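Local coordinates for uncharacterized conserved protein YiiM (Geobacillus stearothermophilus, PDB 5YHH) that is an uncharacterised MOSC-domain protein that probably binds a molybdenum cofactor and acts as an oxidoreductase in resistance to hydroxylaminopurine, at residues A[75-80]-A[140-146]; A[86-90]-A[128-132]; A[180-184]-A[207-211]; A[103-107]-A[197-203]. All blocks are in the same frame, centred on the assembly; numbering follows the deposited sequence.

Contact 1: A[75-80]-A[140-146]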
loop_
_atom_site.group_PDB
_atom_site.type_symbol
_atom_site.label_atom_id
_atom_site.label_comp_id
_atom_site.label_asym_id
_atom_site.label_seq_id
_atom_site.Cartn_x
_atom_site.Cartn_y
_atom_site.Cartn_z
ATOM N N TYR A 75 -7.438 -2.633 -15.508
ATOM C CA TYR A 75 -8.539 -3.453 -15.111
ATOM C C TYR A 75 -9.727 -2.608 -14.640
ATOM O O TYR A 75 -10.859 -2.870 -15.047
ATOM C CB TYR A 75 -8.120 -4.430 -14.016
ATOM C CG TYR A 75 -9.287 -5.172 -13.387
ATOM C CD1 TYR A 75 -9.778 -6.325 -13.966
ATOM C CD2 TYR A 75 -9.856 -4.745 -12.184
ATOM C CE1 TYR A 75 -10.816 -7.014 -13.413
ATOM C CE2 TYR A 75 -10.920 -5.417 -11.633
ATOM C CZ TYR A 75 -11.376 -6.565 -12.240
ATOM O OH TYR A 75 -12.425 -7.262 -11.716
ATOM N N TRP A 76 -9.492 -1.592 -13.809
ATOM C CA TRP A 76 -10.604 -0.782 -13.288
ATOM C C TRP A 76 -11.315 -0.007 -14.420
ATOM O O TRP A 76 -12.544 0.143 -14.388
ATOM C CB TRP A 76 -10.139 0.178 -12.196
ATOM C CG TRP A 76 -9.585 -0.558 -10.992
ATOM C CD1 TRP A 76 -8.321 -0.487 -10.499
ATOM C CD2 TRP A 76 -10.277 -1.510 -10.189
ATOM N NE1 TRP A 76 -8.185 -1.323 -9.428
ATOM C CE2 TRP A 76 -9.369 -1.969 -9.222
ATOM C CE3 TRP A 76 -11.576 -2.019 -10.185
ATOM C CZ2 TRP A 76 -9.714 -2.902 -8.267
ATOM C CZ3 TRP A 76 -11.922 -2.950 -9.219
ATOM C CH2 TRP A 76 -10.980 -3.371 -8.268
ATOM N N GLU A 77 -10.568 0.456 -15.408
ATOM C CA GLU A 77 -11.170 1.176 -16.516
ATOM C C GLU A 77 -12.029 0.247 -17.348
ATOM O O GLU A 77 -13.081 0.640 -17.857
ATOM C CB GLU A 77 -10.129 1.814 -17.393
ATOM C CG GLU A 77 -9.345 2.938 -16.683
ATOM C CD GLU A 77 -8.292 3.597 -17.580
ATOM O OE1 GLU A 77 -7.957 3.029 -18.678
ATOM O OE2 GLU A 77 -7.825 4.709 -17.207
ATOM N N GLU A 78 -11.579 -0.993 -17.467
ATOM C CA GLU A 78 -12.354 -2.021 -18.178
ATOM C C GLU A 78 -13.592 -2.436 -17.389
ATOM O O GLU A 78 -14.672 -2.633 -17.952
ATOM C CB GLU A 78 -11.463 -3.216 -18.433
ATOM C CG GLU A 78 -10.416 -2.911 -19.507
ATOM C CD GLU A 78 -9.348 -3.968 -19.617
ATOM O OE1 GLU A 78 -9.261 -4.839 -18.726
ATOM O OE2 GLU A 78 -8.585 -3.915 -20.596
ATOM N N ARG A 79 -13.445 -2.582 -16.083
ATOM C CA ARG A 79 -14.618 -2.951 -15.260
ATOM C C ARG A 79 -15.660 -1.850 -15.196
ATOM O O ARG A 79 -16.862 -2.136 -15.281
ATOM C CB ARG A 79 -14.227 -3.306 -13.827
ATOM C CG ARG A 79 -15.471 -3.664 -13.006
ATOM C CD ARG A 79 -15.322 -3.689 -11.517
ATOM N NE ARG A 79 -15.037 -5.019 -11.003
ATOM C CZ ARG A 79 -15.690 -5.707 -10.071
ATOM N NH1 ARG A 79 -16.797 -5.297 -9.454
ATOM N NH2 ARG A 79 -15.189 -6.880 -9.739
ATOM N N TYR A 80 -15.239 -0.606 -15.002
ATOM C CA TYR A 80 -16.209 0.471 -14.748
ATOM C C TYR A 80 -16.461 1.449 -15.894
ATOM O O TYR A 80 -17.365 2.303 -15.782
ATOM C CB TYR A 80 -15.842 1.261 -13.486
ATOM C CG TYR A 80 -15.936 0.448 -12.234
ATOM C CD1 TYR A 80 -17.184 0.053 -11.726
ATOM C CD2 TYR A 80 -14.794 0.077 -11.540
ATOM C CE1 TYR A 80 -17.271 -0.701 -10.551
ATOM C CE2 TYR A 80 -14.880 -0.678 -10.379
ATOM C CZ TYR A 80 -16.109 -1.046 -9.880
ATOM O OH TYR A 80 -16.156 -1.807 -8.728
ATOM N N ALA A 140 -14.877 -5.389 -4.616
ATOM C CA ALA A 140 -14.048 -5.741 -5.778
ATOM C C ALA A 140 -12.550 -5.791 -5.469
ATOM O O ALA A 140 -11.822 -6.647 -5.974
ATOM C CB ALA A 140 -14.309 -4.773 -6.949
ATOM N N ILE A 141 -12.079 -4.847 -4.679
ATOM C CA ILE A 141 -10.653 -4.851 -4.289
ATOM C C ILE A 141 -10.336 -6.120 -3.488
ATOM O O ILE A 141 -9.374 -6.812 -3.794
ATOM C CB ILE A 141 -10.269 -3.575 -3.505
ATOM C CG1 ILE A 141 -10.298 -2.355 -4.430
ATOM C CG2 ILE A 141 -8.869 -3.719 -2.856
ATOM C CD1 ILE A 141 -10.332 -1.021 -3.695
ATOM N N CYS A 142 -11.174 -6.439 -2.498
ATOM C CA CYS A 142 -11.004 -7.653 -1.723
ATOM C C CYS A 142 -11.127 -8.918 -2.586
ATOM O O CYS A 142 -10.363 -9.866 -2.405
ATOM C CB CYS A 142 -11.963 -7.694 -0.525
ATOM S SG CYS A 142 -12.085 -9.341 0.206
ATOM N N GLN A 143 -12.033 -8.929 -3.560
ATOM C CA GLN A 143 -12.179 -10.094 -4.424
ATOM C C GLN A 143 -11.012 -10.271 -5.409
ATOM O O GLN A 143 -10.613 -11.404 -5.684
ATOM C CB GLN A 143 -13.471 -10.013 -5.237
ATOM C CG GLN A 143 -14.742 -10.314 -4.454
ATOM C CD GLN A 143 -16.010 -9.975 -5.241
ATOM O OE1 GLN A 143 -16.019 -9.075 -6.107
ATOM N NE2 GLN A 143 -17.096 -10.693 -4.933
ATOM N N THR A 144 -10.482 -9.176 -5.963
ATOM C CA THR A 144 -9.445 -9.283 -6.979
ATOM C C THR A 144 -8.051 -9.348 -6.364
ATOM O O THR A 144 -7.106 -9.783 -7.021
ATOM C CB THR A 144 -9.508 -8.084 -7.940
ATOM O OG1 THR A 144 -9.342 -6.842 -7.197
ATOM C CG2 THR A 144 -10.836 -8.080 -8.668
ATOM N N GLY A 145 -7.901 -8.835 -5.142
ATOM C CA GLY A 145 -6.569 -8.671 -4.517
ATOM C C GLY A 145 -5.765 -7.486 -5.062
ATOM O O GLY A 145 -4.566 -7.370 -4.764
ATOM N N LYS A 146 -6.418 -6.582 -5.784
ATOM C CA LYS A 146 -5.758 -5.417 -6.391
ATOM C C LYS A 146 -5.837 -4.261 -5.415
ATOM O O LYS A 146 -6.519 -3.260 -5.641
ATOM C CB LYS A 146 -6.396 -5.060 -7.739
ATOM C CG LYS A 146 -6.316 -6.207 -8.749
ATOM C CD LYS A 146 -7.023 -5.872 -10.088
ATOM C CE LYS A 146 -7.201 -7.114 -11.035
ATOM N NZ LYS A 146 -5.918 -7.555 -11.617
HETATM O O HOH W 1 -14.735 -8.908 -8.305
#
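Y75, W76 and R79 of helix 71-80 meet A140 and T144 of helix 137-144 and K146 just past its end, in a partly buried helix-to-helix contact of the MOSC domain. The short axes pass 13.2 Å apart at 122°, so long side chains do the bridging. K146 lays its aliphatic end across one face of the Y75 ring: CE sits 3.8 Å from the ring centroid as a CH-pi contact. The chain bends at its last torsion (chi4 -71°), which leaves NZ over the same ring, 4.9 Å from the Y75 centroid, as a cation-pi partner. Beyond the ring, Y75 OH touches T144 CG2 at 3.5 Å. Deeper in, W76 brings an edge to the methyl of A140, with its CZ3 3.8 Å from A140 CB, and meets I141 CG1 obliquely. That same methyl lies under one face of the R79 guanidinium, CB of A140 being 3.5 Å from CZ of R79. The A140 methyl thus lies between an indole edge and a guanidinium face. On the outer side a water receives a weak bond from R79 NH2 and donates to Q143 OE1. T144 closes the helix with an ST turn: OG1 donates to A140 O and accepts from K146 N at 3.3 Å, while G145 takes a positive phi. Strand 65-69 ties the two segments together through Y68, whose OH bonds both W76 NE1 and K146 O, and Y80 OH holds D136 just ahead of helix 137-144.

Contact 2: A[86-90]-A[128-132]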
loop_
_atom_site.group_PDB
_atom_site.type_symbol
_atom_site.label_atom_id
_atom_site.label_comp_id
_atom_site.label_asym_id
_atom_site.label_seq_id
_atom_site.Cartn_x
_atom_site.Cartn_y
_atom_site.Cartn_z
ATOM N N ALA A 86 -3.333 8.311 -12.016
ATOM C CA ALA A 86 -2.564 8.422 -10.815
ATOM C C ALA A 86 -3.314 9.206 -9.741
ATOM O O ALA A 86 -3.862 10.276 -9.984
ATOM C CB ALA A 86 -1.159 9.066 -11.155
ATOM N N GLY A 87 -3.379 8.637 -8.547
ATOM C CA GLY A 87 -4.077 9.271 -7.418
ATOM C C GLY A 87 -5.480 8.704 -7.195
ATOM O O GLY A 87 -6.129 8.945 -6.171
ATOM N N ALA A 88 -5.933 7.902 -8.138
ATOM C CA ALA A 88 -7.302 7.398 -8.126
ATOM C C ALA A 88 -7.598 6.550 -6.876
ATOM O O ALA A 88 -8.750 6.502 -6.419
ATOM C CB ALA A 88 -7.567 6.611 -9.441
ATOM N N PHE A 89 -6.585 5.870 -6.322
ATOM C CA PHE A 89 -6.790 5.064 -5.088
ATOM C C PHE A 89 -6.313 5.717 -3.818
ATOM O O PHE A 89 -6.224 5.082 -2.749
ATOM C CB PHE A 89 -6.255 3.631 -5.254
ATOM C CG PHE A 89 -7.166 2.785 -6.131
ATOM C CD1 PHE A 89 -7.489 3.192 -7.398
ATOM C CD2 PHE A 89 -7.756 1.636 -5.646
ATOM C CE1 PHE A 89 -8.411 2.457 -8.164
ATOM C CE2 PHE A 89 -8.647 0.904 -6.438
ATOM C CZ PHE A 89 -8.961 1.321 -7.668
ATOM N N GLY A 90 -6.117 7.029 -3.909
ATOM C CA GLY A 90 -5.662 7.825 -2.791
ATOM C C GLY A 90 -4.220 7.537 -2.465
ATOM O O GLY A 90 -3.771 7.876 -1.392
ATOM N N LEU A 128 -12.838 5.425 -0.394
ATOM C CA LEU A 128 -12.596 5.117 -1.819
ATOM C C LEU A 128 -13.914 4.925 -2.604
ATOM O O LEU A 128 -14.092 5.437 -3.731
ATOM C CB LEU A 128 -11.645 3.918 -1.856
ATOM C CG LEU A 128 -10.954 3.501 -3.127
ATOM C CD1 LEU A 128 -10.069 4.651 -3.637
ATOM C CD2 LEU A 128 -10.206 2.184 -2.815
ATOM N N ALA A 129 -14.876 4.237 -1.986
ATOM C CA ALA A 129 -16.197 4.078 -2.524
ATOM C C ALA A 129 -16.890 5.433 -2.741
ATOM O O ALA A 129 -17.527 5.658 -3.807
ATOM C CB ALA A 129 -17.095 3.125 -1.579
ATOM N N PHE A 130 -16.767 6.331 -1.765
ATOM C CA PHE A 130 -17.337 7.672 -1.890
ATOM C C PHE A 130 -16.612 8.504 -2.956
ATOM O O PHE A 130 -17.259 9.215 -3.737
ATOM C CB PHE A 130 -17.374 8.401 -0.541
ATOM C CG PHE A 130 -18.568 8.027 0.286
ATOM C CD1 PHE A 130 -19.795 8.604 0.027
ATOM C CD2 PHE A 130 -18.481 7.043 1.246
ATOM C CE1 PHE A 130 -20.923 8.225 0.722
ATOM C CE2 PHE A 130 -19.596 6.671 1.982
ATOM C CZ PHE A 130 -20.820 7.256 1.715
ATOM N N LYS A 131 -15.297 8.384 -3.029
ATOM C CA LYS A 131 -14.537 9.115 -4.051
ATOM C C LYS A 131 -15.058 8.869 -5.462
ATOM O O LYS A 131 -15.227 9.804 -6.250
ATOM C CB LYS A 131 -13.061 8.738 -3.975
ATOM C CG LYS A 131 -12.099 9.545 -4.891
ATOM C CD LYS A 131 -10.691 9.103 -4.598
ATOM C CE LYS A 131 -9.686 9.593 -5.632
ATOM N NZ LYS A 131 -9.726 11.068 -5.818
ATOM N N HIS A 132 -15.282 7.604 -5.783
ATOM C CA HIS A 132 -15.690 7.204 -7.130
ATOM C C HIS A 132 -17.191 6.999 -7.257
ATOM O O HIS A 132 -17.719 6.729 -8.355
ATOM C CB HIS A 132 -14.912 5.951 -7.518
ATOM C CG HIS A 132 -13.444 6.186 -7.612
ATOM N ND1 HIS A 132 -12.884 6.990 -8.579
ATOM C CD2 HIS A 132 -12.428 5.819 -6.793
ATOM C CE1 HIS A 132 -11.574 7.068 -8.387
ATOM N NE2 HIS A 132 -11.268 6.347 -7.325
HETATM O O HOH W 2 -7.216 11.791 -6.082
#
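A88 O, in the type I turn G87-G90, takes a hydrogen bond from H132 NE2 on helix 127-132, and this is the tight spot of the contact. The bond is 2.7 Å long with an angle of 162° at the hydrogen; the oxygen lies in the plane of the imidazole, though the nitrogen is tilted from the plane of the carbonyl. Two aliphatic groups crowd the same oxygen: L128 CD1 at 3.6 Å from A88 O and K131 CE at 3.3 Å from it. L128 spreads its branches over the turn. With CG anti to the backbone N (chi1 -167°), it sets CD1 3.6 Å from F89 CA and CD2 3.8 Å from F89 CD2, meeting that ring obliquely. The K131 side is looser. Its chain runs out extended and bends only at the end, where NZ reaches G87 O through a water that donates to the carbonyl and accepts from the lysine; a salt bridge to D32 gives NZ its strongest partner. Near the start of the helix L128 N bonds the cysteinesulfonic acid at position 125, possibly close to the putative cofactor site. Around the contact, F89 stacks on Y68 of strand 65-69 and bonds R122 through its carbonyl, L128 and H132 rest on I141 and L137 of helix 137-144, and D32 belongs to strand 27-35.

Contact 3: A[180-184]-A[207-211]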
loop_
_atom_site.group_PDB
_atom_site.type_symbol
_atom_site.label_atom_id
_atom_site.label_comp_id
_atom_site.label_asym_id
_atom_site.label_seq_id
_atom_site.Cartn_x
_atom_site.Cartn_y
_atom_site.Cartn_z
ATOM N N ILE A 180 -0.463 -12.745 1.651
ATOM C CA ILE A 180 -0.930 -12.256 2.946
ATOM C C ILE A 180 -2.409 -11.834 2.868
ATOM O O ILE A 180 -3.190 -12.178 3.743
ATOM C CB ILE A 180 -0.041 -11.138 3.510
ATOM C CG1 ILE A 180 1.373 -11.685 3.827
ATOM C CG2 ILE A 180 -0.667 -10.604 4.761
ATOM C CD1 ILE A 180 2.484 -10.636 4.019
ATOM N N ASN A 181 -2.820 -11.156 1.801
ATOM C CA ASN A 181 -4.234 -10.828 1.627
ATOM C C ASN A 181 -5.081 -12.101 1.553
ATOM O O ASN A 181 -6.198 -12.161 2.068
ATOM C CB ASN A 181 -4.465 -10.036 0.332
ATOM C CG ASN A 181 -4.300 -8.535 0.508
ATOM O OD1 ASN A 181 -4.486 -8.000 1.593
ATOM N ND2 ASN A 181 -4.014 -7.857 -0.573
ATOM N N HIS A 182 -4.560 -13.105 0.856
ATOM C CA HIS A 182 -5.293 -14.327 0.668
ATOM C C HIS A 182 -5.575 -15.015 2.012
ATOM O O HIS A 182 -6.705 -15.441 2.240
ATOM C CB HIS A 182 -4.589 -15.256 -0.319
ATOM C CG HIS A 182 -5.279 -16.565 -0.465
ATOM N ND1 HIS A 182 -6.390 -16.722 -1.260
ATOM C CD2 HIS A 182 -5.067 -17.757 0.139
ATOM C CE1 HIS A 182 -6.814 -17.972 -1.168
ATOM N NE2 HIS A 182 -6.027 -18.620 -0.324
ATOM N N ILE A 183 -4.563 -15.109 2.881
ATOM C CA ILE A 183 -4.716 -15.685 4.230
ATOM C C ILE A 183 -5.714 -14.885 5.057
ATOM O O ILE A 183 -6.599 -15.435 5.678
ATOM C CB ILE A 183 -3.366 -15.730 5.020
ATOM C CG1 ILE A 183 -2.304 -16.551 4.272
ATOM C CG2 ILE A 183 -3.566 -16.333 6.429
ATOM C CD1 ILE A 183 -2.719 -17.968 3.978
ATOM N N TYR A 184 -5.557 -13.571 5.028
ATOM C CA TYR A 184 -6.361 -12.633 5.809
ATOM C C TYR A 184 -7.849 -12.642 5.405
ATOM O O TYR A 184 -8.728 -12.620 6.260
ATOM C CB TYR A 184 -5.755 -11.225 5.636
ATOM C CG TYR A 184 -6.381 -10.124 6.466
ATOM C CD1 TYR A 184 -5.810 -9.740 7.671
ATOM C CD2 TYR A 184 -7.536 -9.460 6.041
ATOM C CE1 TYR A 184 -6.362 -8.724 8.444
ATOM C CE2 TYR A 184 -8.116 -8.452 6.822
ATOM C CZ TYR A 184 -7.507 -8.088 8.014
ATOM O OH TYR A 184 -8.038 -7.096 8.791
ATOM N N TRP A 207 -1.795 -5.497 12.021
ATOM C CA TRP A 207 -1.999 -6.793 11.350
ATOM C C TRP A 207 -1.551 -7.952 12.234
ATOM O O TRP A 207 -2.222 -8.998 12.264
ATOM C CB TRP A 207 -1.295 -6.858 9.978
ATOM C CG TRP A 207 -2.106 -6.182 8.958
ATOM C CD1 TRP A 207 -2.479 -4.877 8.971
ATOM C CD2 TRP A 207 -2.710 -6.765 7.798
ATOM N NE1 TRP A 207 -3.264 -4.594 7.892
ATOM C CE2 TRP A 207 -3.432 -5.737 7.149
ATOM C CE3 TRP A 207 -2.696 -8.035 7.231
ATOM C CZ2 TRP A 207 -4.137 -5.948 5.961
ATOM C CZ3 TRP A 207 -3.407 -8.250 6.042
ATOM C CH2 TRP A 207 -4.131 -7.215 5.432
ATOM N N ARG A 208 -0.429 -7.766 12.936
ATOM C CA ARG A 208 0.060 -8.761 13.911
ATOM C C ARG A 208 -1.025 -9.033 14.953
ATOM O O ARG A 208 -1.367 -10.185 15.218
ATOM C CB ARG A 208 1.374 -8.296 14.573
ATOM C CG ARG A 208 1.598 -8.693 16.059
ATOM C CD ARG A 208 3.051 -8.399 16.507
ATOM N NE ARG A 208 3.939 -9.080 15.564
ATOM C CZ ARG A 208 4.647 -8.508 14.585
ATOM N NH1 ARG A 208 4.664 -7.185 14.404
ATOM N NH2 ARG A 208 5.365 -9.279 13.778
ATOM N N GLU A 209 -1.570 -7.961 15.514
ATOM C CA GLU A 209 -2.590 -8.069 16.563
ATOM C C GLU A 209 -3.799 -8.857 16.061
ATOM O O GLU A 209 -4.247 -9.801 16.709
ATOM C CB GLU A 209 -3.011 -6.678 17.063
ATOM C CG GLU A 209 -1.910 -5.979 17.861
ATOM C CD GLU A 209 -2.294 -4.589 18.350
ATOM O OE1 GLU A 209 -3.517 -4.295 18.468
ATOM O OE2 GLU A 209 -1.356 -3.805 18.642
ATOM N N THR A 210 -4.290 -8.489 14.880
ATOM C CA THR A 210 -5.429 -9.163 14.272
ATOM C C THR A 210 -5.199 -10.668 14.088
ATOM O O THR A 210 -6.101 -11.469 14.352
ATOM C CB THR A 210 -5.797 -8.496 12.936
ATOM O OG1 THR A 210 -6.166 -7.139 13.197
ATOM C CG2 THR A 210 -6.954 -9.220 12.252
ATOM N N PHE A 211 -3.999 -11.047 13.651
ATOM C CA PHE A 211 -3.651 -12.460 13.481
ATOM C C PHE A 211 -3.493 -13.159 14.845
ATOM O O PHE A 211 -3.660 -14.381 14.946
ATOM C CB PHE A 211 -2.356 -12.627 12.673
ATOM C CG PHE A 211 -2.504 -12.406 11.174
ATOM C CD1 PHE A 211 -3.498 -13.026 10.448
ATOM C CD2 PHE A 211 -1.594 -11.610 10.489
ATOM C CE1 PHE A 211 -3.591 -12.829 9.086
ATOM C CE2 PHE A 211 -1.689 -11.424 9.121
ATOM C CZ PHE A 211 -2.677 -12.028 8.431
#
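Y184 forms an offset stack with W207 and also meets F211, an aromatic cluster that joins helix 177-185 to helix 205-213 in the YiiM-like three-helix domain. The short axes run 12.6 Å apart at 37°, and large rings fill the space between them. Y184 is the main bump. Its CG is anti to the backbone N (chi1 -175°), which sends the phenol out toward the other helix and into a hollow walled by W207, T210 and F211. One face of the phenol lies against the six-membered ring of W207, with centroids 4.2 Å apart and planes inclined by 29°. F211 meets the phenol differently: the edge of Y184 is directed toward the F211 face in an offset edge-to-face pair, with centroids 5.9 Å apart. T210 closes the hollow with a methyl, its CG2 3.9 Å from Y184 CE1. A second, smaller bump is I180, whose CG2 enters the notch between the W207 and F211 rings, 3.8 Å from W207 CZ3 and 4.4 Å from F211 CZ. N181 borders the indole with its OD1, while its ND2 is held by S147. Helix 191-199, the remaining helix of the domain, backs the cluster, since I183 and F211 both rest on its I197, and P121 of strand 114-121 lies against W207. R214 adds a cation-pi contact to Y184. The closest point of the whole fit is Y184 CD1, 3.3 Å from W207 CZ3.

Contact 4: A[103-107]-A[197-203]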
loop_
_atom_site.group_PDB
_atom_site.type_symbol
_atom_site.label_atom_id
_atom_site.label_comp_id
_atom_site.label_asym_id
_atom_site.label_seq_id
_atom_site.Cartn_x
_atom_site.Cartn_y
_atom_site.Cartn_z
ATOM N N VAL A 103 5.731 -8.260 -4.700
ATOM C CA VAL A 103 6.229 -7.511 -3.548
ATOM C C VAL A 103 5.987 -8.343 -2.286
ATOM O O VAL A 103 4.891 -8.895 -2.087
ATOM C CB VAL A 103 5.512 -6.164 -3.448
ATOM C CG1 VAL A 103 5.862 -5.431 -2.137
ATOM C CG2 VAL A 103 5.829 -5.321 -4.660
ATOM N N CYS A 104 7.003 -8.410 -1.433
ATOM C CA CYS A 104 6.943 -9.215 -0.219
ATOM C C CYS A 104 7.018 -8.381 1.042
ATOM O O CYS A 104 7.649 -7.327 1.077
ATOM C CB CYS A 104 8.071 -10.255 -0.206
ATOM S SG CYS A 104 7.844 -11.521 -1.471
ATOM N N LEU A 105 6.392 -8.884 2.086
ATOM C CA LEU A 105 6.455 -8.264 3.389
ATOM C C LEU A 105 7.928 -8.216 3.776
ATOM O O LEU A 105 8.651 -9.194 3.587
ATOM C CB LEU A 105 5.663 -9.096 4.380
ATOM C CG LEU A 105 5.695 -8.650 5.845
ATOM C CD1 LEU A 105 5.103 -7.232 6.005
ATOM C CD2 LEU A 105 4.925 -9.708 6.628
ATOM N N GLY A 106 8.387 -7.057 4.220
ATOM C CA GLY A 106 9.770 -6.902 4.628
ATOM C C GLY A 106 10.731 -6.474 3.547
ATOM O O GLY A 106 11.869 -6.142 3.867
ATOM N N ASP A 107 10.300 -6.464 2.279
ATOM C CA ASP A 107 11.157 -5.989 1.190
ATOM C C ASP A 107 11.602 -4.580 1.531
ATOM O O ASP A 107 10.795 -3.747 1.953
ATOM C CB ASP A 107 10.415 -5.871 -0.149
ATOM C CG ASP A 107 10.165 -7.204 -0.868
ATOM O OD1 ASP A 107 10.619 -8.279 -0.446
ATOM O OD2 ASP A 107 9.457 -7.151 -1.911
ATOM N N ILE A 197 2.983 -15.439 9.425
ATOM C CA ILE A 197 2.903 -14.039 9.023
ATOM C C ILE A 197 2.999 -13.121 10.251
ATOM O O ILE A 197 3.715 -12.125 10.230
ATOM C CB ILE A 197 1.613 -13.742 8.222
ATOM C CG1 ILE A 197 1.610 -14.532 6.891
ATOM C CG2 ILE A 197 1.511 -12.270 7.973
ATOM C CD1 ILE A 197 0.220 -14.667 6.203
ATOM N N ALA A 198 2.276 -13.465 11.312
ATOM C CA ALA A 198 2.341 -12.723 12.564
ATOM C C ALA A 198 3.760 -12.683 13.158
ATOM O O ALA A 198 4.095 -11.751 13.884
ATOM C CB ALA A 198 1.373 -13.311 13.577
ATOM N N SER A 199 4.562 -13.703 12.849
ATOM C CA SER A 199 5.934 -13.826 13.337
ATOM C C SER A 199 6.916 -12.936 12.609
ATOM O O SER A 199 8.025 -12.697 13.121
ATOM C CB SER A 199 6.411 -15.265 13.200
ATOM O OG SER A 199 5.742 -16.065 14.151
ATOM N N HIS A 200 6.521 -12.445 11.434
ATOM C CA HIS A 200 7.390 -11.582 10.667
ATOM C C HIS A 200 7.653 -10.227 11.351
ATOM O O HIS A 200 6.731 -9.459 11.595
ATOM C CB HIS A 200 6.857 -11.350 9.262
ATOM C CG HIS A 200 7.935 -11.067 8.271
ATOM N ND1 HIS A 200 8.731 -9.946 8.345
ATOM C CD2 HIS A 200 8.383 -11.779 7.209
ATOM C CE1 HIS A 200 9.612 -9.971 7.359
ATOM N NE2 HIS A 200 9.417 -11.069 6.652
ATOM N N PRO A 201 8.925 -9.924 11.638
ATOM C CA PRO A 201 9.283 -8.677 12.335
ATOM C C PRO A 201 8.909 -7.391 11.575
ATOM O O PRO A 201 8.773 -6.340 12.180
ATOM C CB PRO A 201 10.801 -8.782 12.466
ATOM C CG PRO A 201 11.090 -10.246 12.337
ATOM C CD PRO A 201 10.104 -10.774 11.392
ATOM N N ALA A 202 8.772 -7.481 10.267
ATOM C CA ALA A 202 8.377 -6.331 9.440
ATOM C C ALA A 202 6.854 -6.072 9.377
ATOM O O ALA A 202 6.435 -5.000 8.921
ATOM C CB ALA A 202 8.937 -6.480 8.025
ATOM N N LEU A 203 6.028 -7.006 9.854
ATOM C CA LEU A 203 4.557 -6.796 9.826
ATOM C C LEU A 203 4.138 -5.630 10.730
ATOM O O LEU A 203 4.620 -5.486 11.865
ATOM C CB LEU A 203 3.809 -8.047 10.269
ATOM C CG LEU A 203 2.288 -8.056 10.056
ATOM C CD1 LEU A 203 1.940 -8.017 8.572
ATOM C CD2 LEU A 203 1.690 -9.284 10.713
#
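H200 O is gripped twice, by L203 N at 3.1 Å, closing a type I turn, and by R208 NH2 of helix 205-213. That turn, following helix 191-199 of the three-helix domain, packs against a type II turn, C104-D107, of the MOSC domain, so two turns meet through buried residues across the join between domains. L105 is the central side chain. Its CG sits over the middle of the H200 imidazole, 4.2 Å from the ring centroid and 12° off the normal, a CH-pi contact, and the two side chains run alongside each other, pointing opposite ways. L105 CG, anti to the backbone N (chi1 176°), is carried out toward the other turn, where its methyls part: CD2 reaches H200 CB at 3.7 Å and L203 CD1 at 3.9 Å, whereas CD1 turns toward the backbone of A202 and L203. The rotation of the imidazole is fixed from within its own turn, A202 N donating to H200 ND1 at 3.1 Å in the plane of the ring, with a weak bond from NE2 to V172 O besides. Behind the MOSC turn, D107 OD2 accepts from C104 N at 2.8 Å and pairs with R170 in a salt bridge. A202 O is bonded by R152 and L105 also touches I180 of helix 177-185. Where the backbones come nearest, G106 offers no side chain, and A202 CB settles 3.5 Å from G106 CA.

Overall arrangement
Contacts 1 and 2 belong to the MOSC domain and share a patch where W76 meets F89 and I141 meets L128; helices 127-132 and 137-144, consecutive in the chain, supply one side of each. Contact 1 is partly buried, mixing rings with charged chains and a water at its rim, whereas contact 2, more buried, turns on one short bond to a carbonyl. Contact 3 lies wholly within the three-helix domain and is buried, aromatic and apolar. Contact 4, also buried and about 11 Å from it between centres, joins that domain to the MOSC domain through two turns, and R208 and the I197-F211 packing tie it to contact 3.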